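Local coordinates for protein CymD (Pseudomonas putida, PDB 6Z34) that forms an outer-membrane channel of the FadL family through which monoaromatic hydrocarbons are taken up, probably by lateral diffusion, at residues Y80-S86 against V98-D104; L198-S204 against A253-S259. All coordinates share one frame; numbering follows the deposited sequence.

Contact 1 of 2, residues Y80-S86 against V98-D104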
loop_
_atom_site.group_PDB
_atom_site.type_symbol
_atom_site.label_atom_id
_atom_site.label_comp_id
_atom_site.label_asym_id
_atom_site.label_seq_id
_atom_site.Cartn_x
_atom_site.Cartn_y
_atom_site.Cartn_z
ATOM N N TYR A 80 7.553 10.254 -6.036
ATOM C CA TYR A 80 6.423 10.137 -5.130
ATOM C C TYR A 80 6.944 10.108 -3.699
ATOM O O TYR A 80 7.946 9.452 -3.401
ATOM C CB TYR A 80 5.610 8.883 -5.437
ATOM C CG TYR A 80 5.025 8.904 -6.832
ATOM C CD1 TYR A 80 3.917 9.686 -7.125
ATOM C CD2 TYR A 80 5.594 8.164 -7.860
ATOM C CE1 TYR A 80 3.384 9.718 -8.392
ATOM C CE2 TYR A 80 5.064 8.191 -9.141
ATOM C CZ TYR A 80 3.959 8.972 -9.396
ATOM O OH TYR A 80 3.416 9.015 -10.657
ATOM N N VAL A 81 6.275 10.847 -2.824
ATOM C CA VAL A 81 6.675 10.996 -1.437
ATOM C C VAL A 81 5.533 10.490 -0.575
ATOM O O VAL A 81 4.401 10.975 -0.694
ATOM C CB VAL A 81 7.024 12.453 -1.091
ATOM C CG1 VAL A 81 7.451 12.547 0.327
ATOM C CG2 VAL A 81 8.154 12.934 -1.964
ATOM N N ALA A 82 5.832 9.520 0.290
ATOM C CA ALA A 82 4.855 8.956 1.218
ATOM C C ALA A 82 5.326 9.163 2.652
ATOM O O ALA A 82 6.240 8.456 3.109
ATOM C CB ALA A 82 4.661 7.468 0.936
ATOM N N PRO A 83 4.756 10.116 3.390
ATOM C CA PRO A 83 5.171 10.334 4.785
ATOM C C PRO A 83 4.567 9.318 5.742
ATOM O O PRO A 83 3.514 8.722 5.490
ATOM C CB PRO A 83 4.644 11.737 5.105
ATOM C CG PRO A 83 3.568 12.008 4.069
ATOM C CD PRO A 83 3.933 11.219 2.857
ATOM N N GLU A 84 5.260 9.142 6.872
ATOM C CA GLU A 84 4.804 8.282 7.953
ATOM C C GLU A 84 5.052 8.972 9.285
ATOM O O GLU A 84 6.162 9.442 9.545
ATOM C CB GLU A 84 5.505 6.914 7.952
ATOM C CG GLU A 84 5.677 6.269 6.590
ATOM C CD GLU A 84 6.368 4.917 6.671
ATOM O OE1 GLU A 84 5.773 3.917 6.219
ATOM O OE2 GLU A 84 7.502 4.856 7.190
ATOM N N LEU A 85 4.021 8.988 10.124
ATOM C CA LEU A 85 4.025 9.578 11.454
ATOM C C LEU A 85 3.679 8.505 12.469
ATOM O O LEU A 85 2.726 7.752 12.256
ATOM C CB LEU A 85 2.979 10.702 11.562
ATOM C CG LEU A 85 3.053 11.739 10.455
ATOM C CD1 LEU A 85 1.994 12.805 10.632
ATOM C CD2 LEU A 85 4.431 12.335 10.516
ATOM N N SER A 86 4.394 8.471 13.604
ATOM C CA SER A 86 4.024 7.524 14.652
ATOM C C SER A 86 4.291 8.068 16.044
ATOM O O SER A 86 5.282 8.761 16.293
ATOM C CB SER A 86 4.747 6.164 14.496
ATOM O OG SER A 86 6.129 6.317 14.224
ATOM N N VAL A 98 -0.487 5.065 17.766
ATOM C CA VAL A 98 -1.299 5.637 16.708
ATOM C C VAL A 98 -0.330 6.199 15.680
ATOM O O VAL A 98 0.814 6.529 16.000
ATOM C CB VAL A 98 -2.268 6.716 17.257
ATOM C CG1 VAL A 98 -1.486 7.859 17.841
ATOM C CG2 VAL A 98 -3.226 7.219 16.147
ATOM N N GLY A 99 -0.781 6.306 14.438
ATOM C CA GLY A 99 0.062 6.914 13.430
ATOM C C GLY A 99 -0.702 7.235 12.163
ATOM O O GLY A 99 -1.926 7.097 12.089
ATOM N N ALA A 100 0.044 7.691 11.170
ATOM C CA ALA A 100 -0.515 7.989 9.857
ATOM C C ALA A 100 0.500 7.521 8.838
ATOM O O ALA A 100 1.626 8.034 8.808
ATOM C CB ALA A 100 -0.820 9.471 9.684
ATOM N N PHE A 101 0.098 6.539 8.029
ATOM C CA PHE A 101 0.960 5.875 7.067
ATOM C C PHE A 101 0.342 6.052 5.687
ATOM O O PHE A 101 -0.791 5.620 5.447
ATOM C CB PHE A 101 1.116 4.391 7.405
ATOM C CG PHE A 101 1.822 4.138 8.695
ATOM C CD1 PHE A 101 1.143 4.203 9.901
ATOM C CD2 PHE A 101 3.177 3.843 8.710
ATOM C CE1 PHE A 101 1.811 3.974 11.104
ATOM C CE2 PHE A 101 3.845 3.609 9.921
ATOM C CZ PHE A 101 3.157 3.688 11.106
ATOM N N ALA A 102 1.084 6.676 4.789
ATOM C CA ALA A 102 0.598 7.035 3.474
ATOM C C ALA A 102 1.313 6.201 2.429
ATOM O O ALA A 102 2.482 5.835 2.597
ATOM C CB ALA A 102 0.813 8.528 3.196
ATOM N N SER A 103 0.591 5.885 1.361
ATOM C CA SER A 103 1.183 5.275 0.183
ATOM C C SER A 103 0.678 6.002 -1.051
ATOM O O SER A 103 -0.479 6.430 -1.106
ATOM C CB SER A 103 0.881 3.768 0.101
ATOM O OG SER A 103 -0.451 3.514 -0.291
ATOM N N ASP A 104 1.567 6.134 -2.034
ATOM C CA ASP A 104 1.359 6.903 -3.251
ATOM C C ASP A 104 1.985 6.134 -4.403
ATOM O O ASP A 104 3.069 5.562 -4.253
ATOM C CB ASP A 104 2.010 8.292 -3.131
ATOM C CG ASP A 104 1.319 9.357 -3.966
ATOM O OD1 ASP A 104 0.454 9.016 -4.801
ATOM O OD2 ASP A 104 1.663 10.552 -3.791
#
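Glu84 and Phe101 face each other across an antiparallel β-hairpin of the FadL-type barrel wall. Glu84 reaches the rim of the ring, not its face: OE1 lies in the plane of Phe101, 3.6 Å from CD2, and the carboxylate is turned 79° against the ring. With CG beside the backbone N (chi1 -42°) and the chain extended beyond it, Glu84 brings its carboxylate to the ring edge, while its CB rests 3.9 Å from Phe101 CD2. A carboxylate oxygen at the C-H edge of a ring is probably mildly attractive. Were Phe101 an alanine, Glu84 would probably lose the ring edge beside its carboxylate, and Met31 and Pro140 the ring they pack on. Next along the strands, Leu85 and Ala100 exchange two backbone bonds, each 2.9 Å from N to O, and turn their side chains to the outer surface. Ser86 and Gly99 come close because Gly99 has no side chain; a CB there would collide with Leu85 O. Toward the other end the pairing frays. Ala102 N still gives a bent bond to Pro83 O (144° at the hydrogen), but proline has no N-H; beyond it no backbone bond joins 80-82 to 103-104, and the methyl CB of Ala82 lies 3.2 Å from Ala102 O. This loss of pairing along strand 94-107, third in the barrel, is consistent with the kink that makes the lateral opening in FadL relatives. Asp104, held by a salt bridge to Arg133, crosses Tyr80 at about a right angle, its CG 4.1 Å from Tyr80 CD1.

Contact 2 of 2, residues L198-S204 against A253-S259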
loop_
_atom_site.group_PDB
_atom_site.type_symbol
_atom_site.label_atom_id
_atom_site.label_comp_id
_atom_site.label_asym_id
_atom_site.label_seq_id
_atom_site.Cartn_x
_atom_site.Cartn_y
_atom_site.Cartn_z
ATOM N N LEU A 198 -17.529 9.818 -33.961
ATOM C CA LEU A 198 -17.037 9.618 -32.599
ATOM C C LEU A 198 -15.926 8.575 -32.597
ATOM O O LEU A 198 -16.071 7.489 -33.168
ATOM C CB LEU A 198 -18.158 9.178 -31.655
ATOM C CG LEU A 198 -17.582 8.658 -30.329
ATOM C CD1 LEU A 198 -16.911 9.821 -29.586
ATOM C CD2 LEU A 198 -18.610 7.950 -29.449
ATOM N N SER A 199 -14.810 8.916 -31.965
ATOM C CA SER A 199 -13.620 8.081 -31.957
ATOM C C SER A 199 -13.275 7.500 -30.590
ATOM O O SER A 199 -12.771 6.377 -30.514
ATOM C CB SER A 199 -12.432 8.889 -32.480
ATOM O OG SER A 199 -11.230 8.403 -31.910
ATOM N N ALA A 200 -13.519 8.224 -29.505
ATOM C CA ALA A 200 -13.199 7.702 -28.183
ATOM C C ALA A 200 -13.891 8.544 -27.128
ATOM O O ALA A 200 -14.135 9.737 -27.323
ATOM C CB ALA A 200 -11.689 7.692 -27.916
ATOM N N GLY A 201 -14.204 7.900 -26.011
ATOM C CA GLY A 201 -14.613 8.591 -24.805
ATOM C C GLY A 201 -13.462 8.577 -23.812
ATOM O O GLY A 201 -12.767 7.573 -23.670
ATOM N N TYR A 202 -13.261 9.709 -23.145
ATOM C CA TYR A 202 -12.197 9.847 -22.156
ATOM C C TYR A 202 -12.807 10.223 -20.813
ATOM O O TYR A 202 -13.360 11.316 -20.661
ATOM C CB TYR A 202 -11.165 10.883 -22.593
ATOM C CG TYR A 202 -9.925 10.819 -21.748
ATOM C CD1 TYR A 202 -9.122 9.685 -21.756
ATOM C CD2 TYR A 202 -9.573 11.873 -20.913
ATOM C CE1 TYR A 202 -7.989 9.608 -20.970
ATOM C CE2 TYR A 202 -8.438 11.806 -20.115
ATOM C CZ TYR A 202 -7.651 10.672 -20.149
ATOM O OH TYR A 202 -6.522 10.592 -19.370
ATOM N N LEU A 203 -12.700 9.319 -19.844
ATOM C CA LEU A 203 -13.077 9.610 -18.465
ATOM C C LEU A 203 -11.858 10.116 -17.711
ATOM O O LEU A 203 -10.865 9.400 -17.581
ATOM C CB LEU A 203 -13.650 8.377 -17.777
ATOM C CG LEU A 203 -14.246 8.681 -16.410
ATOM C CD1 LEU A 203 -15.531 9.453 -16.593
ATOM C CD2 LEU A 203 -14.483 7.378 -15.625
ATOM N N SER A 204 -11.935 11.350 -17.229
ATOM C CA SER A 204 -10.843 12.029 -16.548
ATOM C C SER A 204 -11.316 12.401 -15.152
ATOM O O SER A 204 -12.394 12.985 -15.000
ATOM C CB SER A 204 -10.409 13.282 -17.323
ATOM O OG SER A 204 -9.404 13.990 -16.621
ATOM N N ALA A 253 -15.631 14.159 -12.146
ATOM C CA ALA A 253 -14.951 13.623 -13.314
ATOM C C ALA A 253 -15.486 14.322 -14.547
ATOM O O ALA A 253 -16.595 14.861 -14.547
ATOM C CB ALA A 253 -15.144 12.111 -13.449
ATOM N N ASP A 254 -14.675 14.305 -15.596
ATOM C CA ASP A 254 -15.075 14.771 -16.916
ATOM C C ASP A 254 -15.073 13.585 -17.867
ATOM O O ASP A 254 -14.147 12.770 -17.844
ATOM C CB ASP A 254 -14.135 15.861 -17.441
ATOM C CG ASP A 254 -14.226 17.143 -16.647
ATOM O OD1 ASP A 254 -15.360 17.603 -16.386
ATOM O OD2 ASP A 254 -13.161 17.682 -16.272
ATOM N N LEU A 255 -16.106 13.496 -18.691
ATOM C CA LEU A 255 -16.170 12.555 -19.800
ATOM C C LEU A 255 -16.116 13.370 -21.078
ATOM O O LEU A 255 -17.066 14.092 -21.389
ATOM C CB LEU A 255 -17.446 11.725 -19.746
ATOM C CG LEU A 255 -17.509 10.656 -20.830
ATOM C CD1 LEU A 255 -16.298 9.750 -20.700
ATOM C CD2 LEU A 255 -18.801 9.876 -20.730
ATOM N N THR A 256 -15.011 13.270 -21.809
ATOM C CA THR A 256 -14.858 13.977 -23.070
ATOM C C THR A 256 -15.130 13.024 -24.230
ATOM O O THR A 256 -14.547 11.936 -24.298
ATOM C CB THR A 256 -13.464 14.589 -23.187
ATOM O OG1 THR A 256 -13.184 15.349 -22.009
ATOM C CG2 THR A 256 -13.401 15.523 -24.402
ATOM N N ALA A 257 -16.041 13.423 -25.116
ATOM C CA ALA A 257 -16.261 12.724 -26.374
ATOM C C ALA A 257 -15.293 13.273 -27.412
ATOM O O ALA A 257 -15.248 14.483 -27.640
ATOM C CB ALA A 257 -17.704 12.909 -26.845
ATOM N N VAL A 258 -14.512 12.394 -28.029
ATOM C CA VAL A 258 -13.472 12.797 -28.971
ATOM C C VAL A 258 -13.964 12.545 -30.390
ATOM O O VAL A 258 -14.404 11.435 -30.721
ATOM C CB VAL A 258 -12.154 12.064 -28.696
ATOM C CG1 VAL A 258 -11.051 12.630 -29.564
ATOM C CG2 VAL A 258 -11.787 12.221 -27.237
ATOM N N SER A 259 -13.886 13.576 -31.228
ATOM C CA SER A 259 -14.316 13.480 -32.617
ATOM C C SER A 259 -13.454 14.400 -33.466
ATOM O O SER A 259 -13.180 15.540 -33.072
ATOM C CB SER A 259 -15.795 13.846 -32.772
ATOM O OG SER A 259 -16.097 14.193 -34.120
HETATM O O HOH W 1 -12.705 13.966 -19.982
#
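Tyr202 and Thr256 sit at the middle of a regular antiparallel pairing, the N-to-C directions of the two segments 165° apart, that is interrupted by a classic β-bulge where Ser199 and Ala200 both face Val258. At the bulge Val258 O receives Ser199 N, and Val258 N returns a 2.8 Å bond to Ala200 O. One face is largely apolar, and its side chains reach back over the neighbouring backbone. Leu255 holds CG opposite its own N (chi1 -176°), which swings CD1 across the gap to within 3.3 Å of Tyr202 O and 4.2 Å of Leu203 CB. Leu203 answers from the other strand, its CD1 meeting Ala253 CB at 4.1 Å. Leu198 lays its own CD1 alongside Ala257 CB, and Leu192 of helix 188-193 packs on both. The opposite face is mixed. Val258 sets CG2 3.4 Å from Ala200 O, while Thr256 turns its hydroxyl to a water that donates to Tyr202 O at 2.8 Å. The carbonyl thus takes the Thr256 N-H, the water and a C-H contact from Leu255 CA. The phenol of Tyr202 leads away, to Glu129 O, and Ser204 and Asp254 close the far end with two backbone bonds. Beyond the bulge, Ser259 OG bonds Pro196 O and Ala262 N, tying this strand to the chain around Pro196 and to the residues that follow it. Hydrogen bonding along the main chain fixes the register, leaving one face to leucine and alanine packing, with helix 188-193 meeting it at Leu198 and Ala257, and the other to methyl groups, water and hydroxyls.

In the fold
Both contacts join neighbouring strands of barrel hairpins, contact 1 within the barrel wall and contact 2 on the far extension of two long strands, their centres 34 Å apart. Contact 1 is the more central, about 10 Å from the centre of the chain, with N-terminal residues against one face; contact 2 lies about 30 Å out, where a short helix packs on it. Both are partly buried, yet contact 2 has seven buried residues of fourteen against five and one exposed against three, contact 1 placing Val81, Pro83 and Leu85 on the surface. Contact 1 has three backbone bonds, an interrupted register and carboxylates beside rings; contact 2 has six, a single bulge and leucine packing with a bound water.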